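Local atomic coordinates of methionine gamma-lyase (Trichomonas vaginalis, PDB entry 1E5E), a protein that belongs to the Cys/Met metabolism family of pyridoxal-phosphate-dependent enzymes and assembles as four chains. Residues Arg5-Asn16 against Ser65-Lys76; Glu75-Gly86 against Val218-Leu229. One frame throughout, in Å; residues are numbered along the deposited sequence.

Interaction 1 of 2, residues Arg5-Asn16 against Ser65-Lys76; sequences RMTPATACIHAN and SNLEGKIAFLEK
The guanidinium of R5 lies flat over one face of the F73 ring, its plane 5° from the ring's and CZ 3.9 Å from the F73 centroid, a cation-pi stack. At its edge, in plane, NH2 donates to F73 O at 3.0 Å, and NE donates a hydrogen bond to water 1, which itself donates to the same oxygen. K76 N, in the Schellman motif that ends the helix, is the third donor on F73 O; the NH2 bond, the water bridge and the F73 face set the turn of the guanidinium. M6 O lies at the ring's edge. F73 reaches this place with CG anti to its backbone N (chi1 -177°), and the methyls of A11 and A15 come against the ring obliquely, A15 CB 3.8 Å from F73 CG. L74 spreads its two methyls over A11 and C12. Small residues suit this nearly antiparallel pairing of helix 8-14 with the 65-75 part of helix 62-75, the axes 9.2 Å apart. Where helix 8-14 ends, K70 bends at its last torsion and points NZ at A15 O (3.0 Å), N66 OD1 on an in-plane lone pair (2.6 Å) and water 2, which donates to I13 O. N16 ND2 bonds to N66 O (3.1 Å) and can sit close over G69, which has no side chain. Across the helix, T7, T10 and H14 bond to E383 and E379 of the second subunit. A buried ammonium beside carbonyls at a helix C-terminus probably gains from the helix dipole and may favour its charged form.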
loop_
_atom_site.group_PDB
_atom_site.type_symbol
_atom_site.label_atom_id
_atom_site.label_comp_id
_atom_site.label_asym_id
_atom_site.label_seq_id
_atom_site.Cartn_x
_atom_site.Cartn_y
_atom_site.Cartn_z
ATOM N N ARG A 5 -6.102 -10.813 -33.311
ATOM C CA ARG A 5 -5.428 -10.411 -32.081
ATOM C C ARG A 5 -6.357 -9.677 -31.118
ATOM O O ARG A 5 -7.113 -8.789 -31.524
ATOM C CB ARG A 5 -4.202 -9.551 -32.446
ATOM C CG ARG A 5 -3.201 -9.293 -31.334
ATOM C CD ARG A 5 -2.055 -8.385 -31.765
ATOM N NE ARG A 5 -1.085 -8.116 -30.701
ATOM C CZ ARG A 5 -0.228 -9.046 -30.270
ATOM N NH1 ARG A 5 -0.281 -10.253 -30.837
ATOM N NH2 ARG A 5 0.668 -8.828 -29.302
ATOM N N MET A 6 -6.287 -10.004 -29.836
ATOM C CA MET A 6 -7.105 -9.333 -28.820
ATOM C C MET A 6 -6.957 -7.830 -29.019
ATOM O O MET A 6 -5.802 -7.385 -29.174
ATOM C CB MET A 6 -6.622 -9.724 -27.418
ATOM C CG MET A 6 -7.448 -8.976 -26.328
ATOM S SD MET A 6 -6.855 -9.531 -24.716
ATOM C CE MET A 6 -7.803 -11.060 -24.539
ATOM N N THR A 7 -8.014 -7.040 -29.086
ATOM C CA THR A 7 -7.770 -5.601 -29.291
ATOM C C THR A 7 -7.028 -4.983 -28.112
ATOM O O THR A 7 -7.139 -5.406 -26.943
ATOM C CB THR A 7 -9.100 -4.823 -29.403
ATOM O OG1 THR A 7 -9.783 -4.978 -28.170
ATOM C CG2 THR A 7 -9.979 -5.323 -30.564
ATOM N N PRO A 8 -6.441 -3.805 -28.352
ATOM C CA PRO A 8 -5.744 -3.053 -27.309
ATOM C C PRO A 8 -6.710 -2.651 -26.219
ATOM O O PRO A 8 -6.364 -2.589 -25.021
ATOM C CB PRO A 8 -5.118 -1.869 -28.067
ATOM C CG PRO A 8 -4.894 -2.390 -29.469
ATOM C CD PRO A 8 -6.123 -3.257 -29.707
ATOM N N ALA A 9 -7.955 -2.330 -26.549
ATOM C CA ALA A 9 -8.977 -1.933 -25.588
ATOM C C ALA A 9 -9.318 -3.072 -24.624
ATOM O O ALA A 9 -9.486 -2.780 -23.452
ATOM C CB ALA A 9 -10.281 -1.471 -26.261
ATOM N N THR A 10 -9.191 -4.316 -25.054
ATOM C CA THR A 10 -9.449 -5.438 -24.144
ATOM C C THR A 10 -8.172 -5.871 -23.452
ATOM O O THR A 10 -8.132 -6.178 -22.263
ATOM C CB THR A 10 -10.082 -6.603 -24.932
ATOM O OG1 THR A 10 -11.337 -6.076 -25.444
ATOM C CG2 THR A 10 -10.281 -7.853 -24.100
ATOM N N ALA A 11 -7.083 -5.842 -24.210
ATOM C CA ALA A 11 -5.815 -6.300 -23.740
ATOM C C ALA A 11 -5.265 -5.462 -22.600
ATOM O O ALA A 11 -4.587 -6.044 -21.741
ATOM C CB ALA A 11 -4.797 -6.313 -24.873
ATOM N N CYS A 12 -5.540 -4.183 -22.523
ATOM C CA CYS A 12 -4.978 -3.444 -21.382
ATOM C C CYS A 12 -5.607 -3.899 -20.068
ATOM O O CYS A 12 -4.970 -3.710 -19.022
ATOM C CB CYS A 12 -5.049 -1.925 -21.563
ATOM S SG CYS A 12 -6.724 -1.352 -21.684
ATOM N N ILE A 13 -6.745 -4.594 -20.110
ATOM C CA ILE A 13 -7.321 -5.250 -18.957
ATOM C C ILE A 13 -6.986 -6.735 -18.960
ATOM O O ILE A 13 -6.615 -7.214 -17.878
ATOM C CB ILE A 13 -8.847 -5.104 -18.952
ATOM C CG1 ILE A 13 -9.196 -3.609 -18.832
ATOM C CG2 ILE A 13 -9.612 -5.870 -17.888
ATOM C CD1 ILE A 13 -10.560 -3.402 -19.466
ATOM N N HIS A 14 -7.137 -7.446 -20.084
ATOM C CA HIS A 14 -7.012 -8.897 -20.084
ATOM C C HIS A 14 -5.799 -9.563 -20.731
ATOM O O HIS A 14 -5.731 -10.798 -20.689
ATOM C CB HIS A 14 -8.268 -9.495 -20.788
ATOM C CG HIS A 14 -9.584 -9.118 -20.169
ATOM N ND1 HIS A 14 -10.063 -9.781 -19.060
ATOM C CD2 HIS A 14 -10.510 -8.172 -20.467
ATOM C CE1 HIS A 14 -11.222 -9.282 -18.710
ATOM N NE2 HIS A 14 -11.520 -8.318 -19.538
ATOM N N ALA A 15 -4.841 -8.867 -21.339
ATOM C CA ALA A 15 -3.674 -9.624 -21.831
ATOM C C ALA A 15 -2.889 -10.227 -20.665
ATOM O O ALA A 15 -2.970 -9.806 -19.513
ATOM C CB ALA A 15 -2.800 -8.667 -22.630
ATOM N N ASN A 16 -2.118 -11.274 -20.863
ATOM C CA ASN A 16 -1.290 -11.973 -19.919
ATOM C C ASN A 16 -2.024 -12.330 -18.653
ATOM O O ASN A 16 -1.696 -11.911 -17.526
ATOM C CB ASN A 16 -0.043 -11.114 -19.605
ATOM C CG ASN A 16 0.962 -11.871 -18.747
ATOM O OD1 ASN A 16 1.092 -13.112 -18.826
ATOM N ND2 ASN A 16 1.644 -11.153 -17.841
ATOM N N SER A 65 6.117 -9.458 -13.269
ATOM C CA SER A 65 5.937 -10.184 -14.478
ATOM C C SER A 65 4.531 -9.949 -15.032
ATOM O O SER A 65 4.426 -9.894 -16.246
ATOM C CB SER A 65 6.058 -11.724 -14.344
ATOM O OG SER A 65 7.351 -11.950 -13.832
ATOM N N ASN A 66 3.523 -9.898 -14.175
ATOM C CA ASN A 66 2.184 -9.638 -14.702
ATOM C C ASN A 66 2.179 -8.345 -15.515
ATOM O O ASN A 66 1.734 -8.299 -16.664
ATOM C CB ASN A 66 1.154 -9.621 -13.558
ATOM C CG ASN A 66 -0.250 -9.362 -14.086
ATOM O OD1 ASN A 66 -0.603 -9.600 -15.244
ATOM N ND2 ASN A 66 -1.084 -8.848 -13.204
ATOM N N LEU A 67 2.593 -7.221 -14.950
ATOM C CA LEU A 67 2.665 -5.966 -15.698
ATOM C C LEU A 67 3.521 -6.109 -16.973
ATOM O O LEU A 67 3.169 -5.625 -18.032
ATOM C CB LEU A 67 3.428 -4.933 -14.835
ATOM C CG LEU A 67 3.696 -3.580 -15.508
ATOM C CD1 LEU A 67 2.320 -3.021 -15.937
ATOM C CD2 LEU A 67 4.455 -2.664 -14.545
ATOM N N GLU A 68 4.693 -6.726 -16.883
ATOM C CA GLU A 68 5.591 -6.912 -18.011
ATOM C C GLU A 68 4.971 -7.617 -19.207
ATOM O O GLU A 68 5.088 -7.135 -20.372
ATOM C CB GLU A 68 6.880 -7.593 -17.549
ATOM C CG GLU A 68 7.749 -6.693 -16.638
ATOM C CD GLU A 68 8.907 -7.494 -16.051
ATOM O OE1 GLU A 68 8.829 -8.757 -16.044
ATOM O OE2 GLU A 68 9.953 -6.907 -15.636
ATOM N N GLY A 69 4.231 -8.687 -18.989
ATOM C CA GLY A 69 3.591 -9.480 -20.054
ATOM C C GLY A 69 2.465 -8.677 -20.670
ATOM O O GLY A 69 2.234 -8.670 -21.897
ATOM N N LYS A 70 1.782 -7.906 -19.830
ATOM C CA LYS A 70 0.706 -7.048 -20.369
ATOM C C LYS A 70 1.292 -5.997 -21.302
ATOM O O LYS A 70 0.832 -5.870 -22.465
ATOM C CB LYS A 70 -0.116 -6.459 -19.247
ATOM C CG LYS A 70 -1.141 -7.397 -18.605
ATOM C CD LYS A 70 -1.788 -6.794 -17.378
ATOM C CE LYS A 70 -3.025 -7.591 -16.915
ATOM N NZ LYS A 70 -2.653 -9.015 -16.655
ATOM N N ILE A 71 2.407 -5.361 -20.958
ATOM C CA ILE A 71 3.024 -4.313 -21.776
ATOM C C ILE A 71 3.698 -4.903 -23.017
ATOM O O ILE A 71 3.567 -4.320 -24.097
ATOM C CB ILE A 71 4.089 -3.507 -20.991
ATOM C CG1 ILE A 71 3.499 -2.787 -19.762
ATOM C CG2 ILE A 71 4.855 -2.534 -21.865
ATOM C CD1 ILE A 71 2.480 -1.734 -20.137
ATOM N N ALA A 72 4.386 -6.043 -22.879
ATOM C CA ALA A 72 4.999 -6.695 -24.040
ATOM C C ALA A 72 3.905 -7.040 -25.057
ATOM O O ALA A 72 4.123 -6.888 -26.254
ATOM C CB ALA A 72 5.620 -8.052 -23.719
ATOM N N PHE A 73 2.727 -7.493 -24.579
ATOM C CA PHE A 73 1.633 -7.761 -25.519
ATOM C C PHE A 73 1.205 -6.467 -26.215
ATOM O O PHE A 73 1.068 -6.459 -27.457
ATOM C CB PHE A 73 0.450 -8.442 -24.821
ATOM C CG PHE A 73 -0.653 -8.799 -25.772
ATOM C CD1 PHE A 73 -1.586 -7.865 -26.158
ATOM C CD2 PHE A 73 -0.715 -10.082 -26.276
ATOM C CE1 PHE A 73 -2.551 -8.191 -27.109
ATOM C CE2 PHE A 73 -1.715 -10.438 -27.172
ATOM C CZ PHE A 73 -2.626 -9.473 -27.595
ATOM N N LEU A 74 0.981 -5.395 -25.435
ATOM C CA LEU A 74 0.543 -4.134 -26.020
ATOM C C LEU A 74 1.546 -3.518 -26.997
ATOM O O LEU A 74 1.104 -2.872 -27.951
ATOM C CB LEU A 74 0.187 -3.109 -24.924
ATOM C CG LEU A 74 -1.075 -3.539 -24.108
ATOM C CD1 LEU A 74 -1.227 -2.654 -22.864
ATOM C CD2 LEU A 74 -2.330 -3.423 -24.974
ATOM N N GLU A 75 2.854 -3.725 -26.825
ATOM C CA GLU A 75 3.859 -3.206 -27.721
ATOM C C GLU A 75 4.256 -4.164 -28.842
ATOM O O GLU A 75 5.129 -3.912 -29.670
ATOM C CB GLU A 75 5.105 -2.796 -26.913
ATOM C CG GLU A 75 4.842 -1.483 -26.142
ATOM C CD GLU A 75 4.905 -0.247 -27.053
ATOM O OE1 GLU A 75 4.822 -0.411 -28.293
ATOM O OE2 GLU A 75 4.982 0.901 -26.576
ATOM N N LYS A 76 3.720 -5.361 -28.829
ATOM C CA LYS A 76 3.994 -6.469 -29.705
ATOM C C LYS A 76 5.461 -6.863 -29.649
ATOM O O LYS A 76 6.074 -7.103 -30.697
ATOM C CB LYS A 76 3.528 -6.137 -31.135
ATOM C CG LYS A 76 2.029 -5.878 -31.274
ATOM C CD LYS A 76 1.728 -5.473 -32.736
ATOM C CE LYS A 76 0.245 -5.675 -33.017
ATOM N NZ LYS A 76 -0.249 -4.827 -34.160
HETATM O O HOH W 1 -1.035 -5.652 -29.147
HETATM O O HOH W 2 -5.345 -10.131 -17.013
#

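Interaction 2 of 2, residues Glu75-Gly86 against Val218-Leu229; sequences EKTEACVATSSG and VAGLICGKADLL. With PPJ (N-(hydroxy{3-hydroxy-2-methyl-5-[(phosphonooxy)methyl]pyridin-4-yl}methyl)norvaline), chain C.
A chi1 of 66° sets T83 OG1 between its backbone N and carbonyl carbon, against G220 CA (3.2 Å), where it donates to S85 O. E78, extended beyond CG, reaches past K225 so that OE1, with its anti lone pair, takes the N-H of A226 (2.9 Å, 176°) at the start of helix 226-241. Strands 79-83 and 220-224 run antiparallel. A79, V81 and T83 form hydrogen-bonded pairs with G224, I222 and G220. E78 and A79 both face G224, a classic beta bulge, and A79 O receives T77 OG1 and G224 N from opposite faces of its plane. C80, A82, L221 and C223 pack on one face, toward helix 62-75. A79, V81, T83 and I222 line the other, toward helices 86-97 and 226-241, where the side chains of V81 and L229 lie alongside in opposite directions. G86 N donates to PPJ OP1 (2.8 Å), while S85 OG caps helix 86-97 at G88 N and also bonds to G242 of the third subunit. Glycine suits position 86 because a CB there would run into PPJ OP4. R58 and Y56 of the third subunit also bond to PPJ, and the positive end of helix 86-97 probably helps stabilise the anion's charge.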
loop_
_atom_site.group_PDB
_atom_site.type_symbol
_atom_site.label_atom_id
_atom_site.label_comp_id
_atom_site.label_asym_id
_atom_site.label_seq_id
_atom_site.Cartn_x
_atom_site.Cartn_y
_atom_site.Cartn_z
ATOM N N GLU A 75 2.854 -3.725 -26.825
ATOM C CA GLU A 75 3.859 -3.206 -27.721
ATOM C C GLU A 75 4.256 -4.164 -28.842
ATOM O O GLU A 75 5.129 -3.912 -29.670
ATOM C CB GLU A 75 5.105 -2.796 -26.913
ATOM C CG GLU A 75 4.842 -1.483 -26.142
ATOM C CD GLU A 75 4.905 -0.247 -27.053
ATOM O OE1 GLU A 75 4.822 -0.411 -28.293
ATOM O OE2 GLU A 75 4.982 0.901 -26.576
ATOM N N LYS A 76 3.720 -5.361 -28.829
ATOM C CA LYS A 76 3.994 -6.469 -29.705
ATOM C C LYS A 76 5.461 -6.863 -29.649
ATOM O O LYS A 76 6.074 -7.103 -30.697
ATOM C CB LYS A 76 3.528 -6.137 -31.135
ATOM C CG LYS A 76 2.029 -5.878 -31.274
ATOM C CD LYS A 76 1.728 -5.473 -32.736
ATOM C CE LYS A 76 0.245 -5.675 -33.017
ATOM N NZ LYS A 76 -0.249 -4.827 -34.160
ATOM N N THR A 77 6.049 -6.924 -28.462
ATOM C CA THR A 77 7.456 -7.288 -28.330
ATOM C C THR A 77 7.535 -8.671 -27.694
ATOM O O THR A 77 6.542 -9.030 -27.043
ATOM C CB THR A 77 8.237 -6.276 -27.492
ATOM O OG1 THR A 77 7.629 -6.171 -26.206
ATOM C CG2 THR A 77 8.277 -4.911 -28.196
ATOM N N GLU A 78 8.629 -9.404 -27.804
ATOM C CA GLU A 78 8.632 -10.707 -27.123
ATOM C C GLU A 78 8.616 -10.537 -25.595
ATOM O O GLU A 78 8.173 -11.435 -24.884
ATOM C CB GLU A 78 9.939 -11.466 -27.457
ATOM C CG GLU A 78 9.962 -11.750 -28.972
ATOM C CD GLU A 78 11.220 -12.469 -29.430
ATOM O OE1 GLU A 78 12.259 -12.516 -28.753
ATOM O OE2 GLU A 78 11.166 -13.007 -30.560
ATOM N N ALA A 79 9.243 -9.493 -25.065
ATOM C CA ALA A 79 9.448 -9.410 -23.630
ATOM C C ALA A 79 9.369 -7.949 -23.200
ATOM O O ALA A 79 9.395 -7.045 -24.044
ATOM C CB ALA A 79 10.795 -10.037 -23.257
ATOM N N CYS A 80 9.380 -7.770 -21.900
ATOM C CA CYS A 80 9.375 -6.453 -21.279
ATOM C C CYS A 80 10.005 -6.594 -19.901
ATOM O O CYS A 80 9.837 -7.557 -19.151
ATOM C CB CYS A 80 7.916 -5.927 -21.204
ATOM S SG CYS A 80 7.771 -4.451 -20.159
ATOM N N VAL A 81 10.796 -5.629 -19.501
ATOM C CA VAL A 81 11.477 -5.507 -18.220
ATOM C C VAL A 81 10.991 -4.198 -17.577
ATOM O O VAL A 81 11.052 -3.168 -18.249
ATOM C CB VAL A 81 12.991 -5.454 -18.427
ATOM C CG1 VAL A 81 13.751 -5.193 -17.124
ATOM C CG2 VAL A 81 13.502 -6.740 -19.076
ATOM N N ALA A 82 10.449 -4.252 -16.377
ATOM C CA ALA A 82 10.006 -3.044 -15.688
ATOM C C ALA A 82 11.096 -2.499 -14.805
ATOM O O ALA A 82 11.942 -3.290 -14.403
ATOM C CB ALA A 82 8.766 -3.280 -14.781
ATOM N N THR A 83 11.149 -1.207 -14.554
ATOM C CA THR A 83 12.182 -0.631 -13.733
ATOM C C THR A 83 11.534 0.414 -12.812
ATOM O O THR A 83 10.322 0.675 -12.895
ATOM C CB THR A 83 13.299 0.092 -14.511
ATOM O OG1 THR A 83 12.673 1.217 -15.122
ATOM C CG2 THR A 83 13.967 -0.786 -15.569
ATOM N N SER A 84 12.379 0.941 -11.914
ATOM C CA SER A 84 11.865 1.901 -10.958
ATOM C C SER A 84 11.930 3.340 -11.453
ATOM O O SER A 84 11.639 4.234 -10.658
ATOM C CB SER A 84 12.453 1.707 -9.545
ATOM O OG SER A 84 13.782 2.156 -9.485
ATOM N N SER A 85 12.213 3.614 -12.719
ATOM C CA SER A 85 12.080 4.933 -13.286
ATOM C C SER A 85 12.359 4.831 -14.787
ATOM O O SER A 85 13.034 3.909 -15.246
ATOM C CB SER A 85 12.971 6.035 -12.734
ATOM O OG SER A 85 14.328 5.730 -12.995
ATOM N N GLY A 86 11.727 5.757 -15.483
ATOM C CA GLY A 86 11.969 5.843 -16.941
ATOM C C GLY A 86 13.481 6.005 -17.155
ATOM O O GLY A 86 14.028 5.331 -18.014
ATOM N N VAL A 218 6.549 6.322 -9.925
ATOM C CA VAL A 218 7.700 6.577 -10.797
ATOM C C VAL A 218 8.177 5.193 -11.235
ATOM O O VAL A 218 8.440 4.389 -10.353
ATOM C CB VAL A 218 8.865 7.350 -10.152
ATOM C CG1 VAL A 218 10.036 7.428 -11.135
ATOM C CG2 VAL A 218 8.345 8.751 -9.820
ATOM N N ALA A 219 8.231 4.932 -12.532
ATOM C CA ALA A 219 8.611 3.633 -13.024
ATOM C C ALA A 219 8.912 3.711 -14.512
ATOM O O ALA A 219 8.563 4.680 -15.190
ATOM C CB ALA A 219 7.409 2.683 -12.843
ATOM N N GLY A 220 9.652 2.713 -14.976
ATOM C CA GLY A 220 10.059 2.628 -16.382
ATOM C C GLY A 220 9.761 1.234 -16.954
ATOM O O GLY A 220 9.527 0.258 -16.233
ATOM N N LEU A 221 9.728 1.149 -18.287
ATOM C CA LEU A 221 9.595 -0.107 -19.010
ATOM C C LEU A 221 10.507 -0.196 -20.214
ATOM O O LEU A 221 10.816 0.769 -20.896
ATOM C CB LEU A 221 8.147 -0.304 -19.528
ATOM C CG LEU A 221 7.048 -0.256 -18.445
ATOM C CD1 LEU A 221 5.746 0.323 -18.988
ATOM C CD2 LEU A 221 6.820 -1.615 -17.780
ATOM N N ILE A 222 10.974 -1.412 -20.501
ATOM C CA ILE A 222 11.841 -1.733 -21.582
ATOM C C ILE A 222 11.197 -2.851 -22.379
ATOM O O ILE A 222 10.738 -3.771 -21.679
ATOM C CB ILE A 222 13.215 -2.237 -21.113
ATOM C CG1 ILE A 222 13.898 -1.236 -20.184
ATOM C CG2 ILE A 222 14.076 -2.541 -22.351
ATOM C CD1 ILE A 222 15.060 -1.833 -19.410
ATOM N N CYS A 223 10.987 -2.680 -23.689
ATOM C CA CYS A 223 10.255 -3.721 -24.418
ATOM C C CYS A 223 11.072 -4.153 -25.652
ATOM O O CYS A 223 11.587 -3.246 -26.344
ATOM C CB CYS A 223 8.933 -3.171 -24.967
ATOM S SG CYS A 223 7.910 -2.375 -23.713
ATOM N N GLY A 224 11.159 -5.439 -25.909
ATOM C CA GLY A 224 11.976 -5.852 -27.064
ATOM C C GLY A 224 12.102 -7.380 -27.064
ATOM O O GLY A 224 11.277 -8.089 -26.501
ATOM N N LYS A 225 13.113 -7.863 -27.754
ATOM C CA LYS A 225 13.383 -9.281 -27.906
ATOM C C LYS A 225 13.764 -9.900 -26.567
ATOM O O LYS A 225 14.536 -9.314 -25.830
ATOM C CB LYS A 225 14.579 -9.542 -28.846
ATOM C CG LYS A 225 14.422 -9.024 -30.262
ATOM C CD LYS A 225 13.380 -9.844 -31.022
ATOM C CE LYS A 225 13.256 -9.253 -32.439
ATOM N NZ LYS A 225 12.121 -9.960 -33.118
ATOM N N ALA A 226 13.489 -11.179 -26.435
ATOM C CA ALA A 226 13.800 -11.920 -25.211
ATOM C C ALA A 226 15.294 -12.010 -24.971
ATOM O O ALA A 226 15.748 -11.892 -23.834
ATOM C CB ALA A 226 13.069 -13.267 -25.306
ATOM N N ASP A 227 16.095 -12.228 -26.017
ATOM C CA ASP A 227 17.536 -12.377 -25.848
ATOM C C ASP A 227 18.148 -11.122 -25.239
ATOM O O ASP A 227 18.820 -11.180 -24.202
ATOM C CB ASP A 227 18.184 -12.704 -27.207
ATOM C CG ASP A 227 19.689 -12.842 -27.203
ATOM O OD1 ASP A 227 20.280 -12.929 -28.325
ATOM O OD2 ASP A 227 20.398 -12.904 -26.156
ATOM N N LEU A 228 17.944 -9.985 -25.920
ATOM C CA LEU A 228 18.490 -8.738 -25.412
ATOM C C LEU A 228 17.919 -8.382 -24.044
ATOM O O LEU A 228 18.674 -7.976 -23.176
ATOM C CB LEU A 228 18.300 -7.569 -26.385
ATOM C CG LEU A 228 18.769 -6.223 -25.803
ATOM C CD1 LEU A 228 20.282 -6.148 -25.622
ATOM C CD2 LEU A 228 18.312 -5.075 -26.708
ATOM N N LEU A 229 16.617 -8.533 -23.815
ATOM C CA LEU A 229 16.060 -8.157 -22.520
ATOM C C LEU A 229 16.503 -9.068 -21.403
ATOM O O LEU A 229 16.654 -8.609 -20.254
ATOM C CB LEU A 229 14.540 -8.077 -22.631
ATOM C CG LEU A 229 14.088 -6.671 -23.054
ATOM C CD1 LEU A 229 14.605 -6.304 -24.435
ATOM C CD2 LEU A 229 12.576 -6.583 -23.002
HETATM N N1 PPJ C . 11.527 9.615 -21.116
HETATM C C2 PPJ C . 10.679 10.634 -21.367
HETATM C C6 PPJ C . 12.134 9.494 -19.902
HETATM C C2A PPJ C . 10.337 11.112 -22.643
HETATM C C3 PPJ C . 10.330 11.431 -20.258
HETATM O O3 PPJ C . 9.622 12.490 -20.548
HETATM C C4 PPJ C . 10.788 11.182 -18.960
HETATM C C4A PPJ C . 10.376 12.062 -17.915
HETATM C C5 PPJ C . 11.778 10.221 -18.755
HETATM N N PPJ C . 9.999 13.338 -18.119
HETATM C C5A PPJ C . 12.203 9.757 -17.468
HETATM O OP4 PPJ C . 11.271 9.024 -16.953
HETATM P P PPJ C . 11.274 9.048 -15.360
HETATM O OP1 PPJ C . 10.136 8.014 -14.941
HETATM O OP2 PPJ C . 10.963 10.495 -14.871
HETATM O OP3 PPJ C . 12.674 8.577 -14.765
HETATM C CA PPJ C . 9.515 14.169 -17.153
HETATM C CB PPJ C . 10.146 14.276 -15.829
HETATM C C PPJ C . 9.131 15.452 -17.651
HETATM C CG PPJ C . 11.493 14.871 -15.633
HETATM C CD PPJ C . 11.335 16.226 -15.128
HETATM O O PPJ C . 9.347 15.697 -18.893
HETATM O OXT PPJ C . 8.195 16.154 -17.069
#

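In the fold
From the N terminus, interaction 1 comes first: helix 8-14 meets helix 62-75 and closes a loop of 48 intervening residues. Helix 62-75 then leads directly into strand 79-83, and interaction 2 closes a much longer loop of 131 residues by pairing that strand, outermost in its seven-stranded mixed sheet within this chain, with strand 220-224. The two contacts are in series, neither nested nor crossed, and share E75 and K76. Their centres lie about 13 Å apart, joined where E68 OE2 probably bonds to A82 N. Thus the N-terminal helix, which also faces the second subunit, is tied through helix 62-75 to the edge of the large sheet and the PPJ pocket.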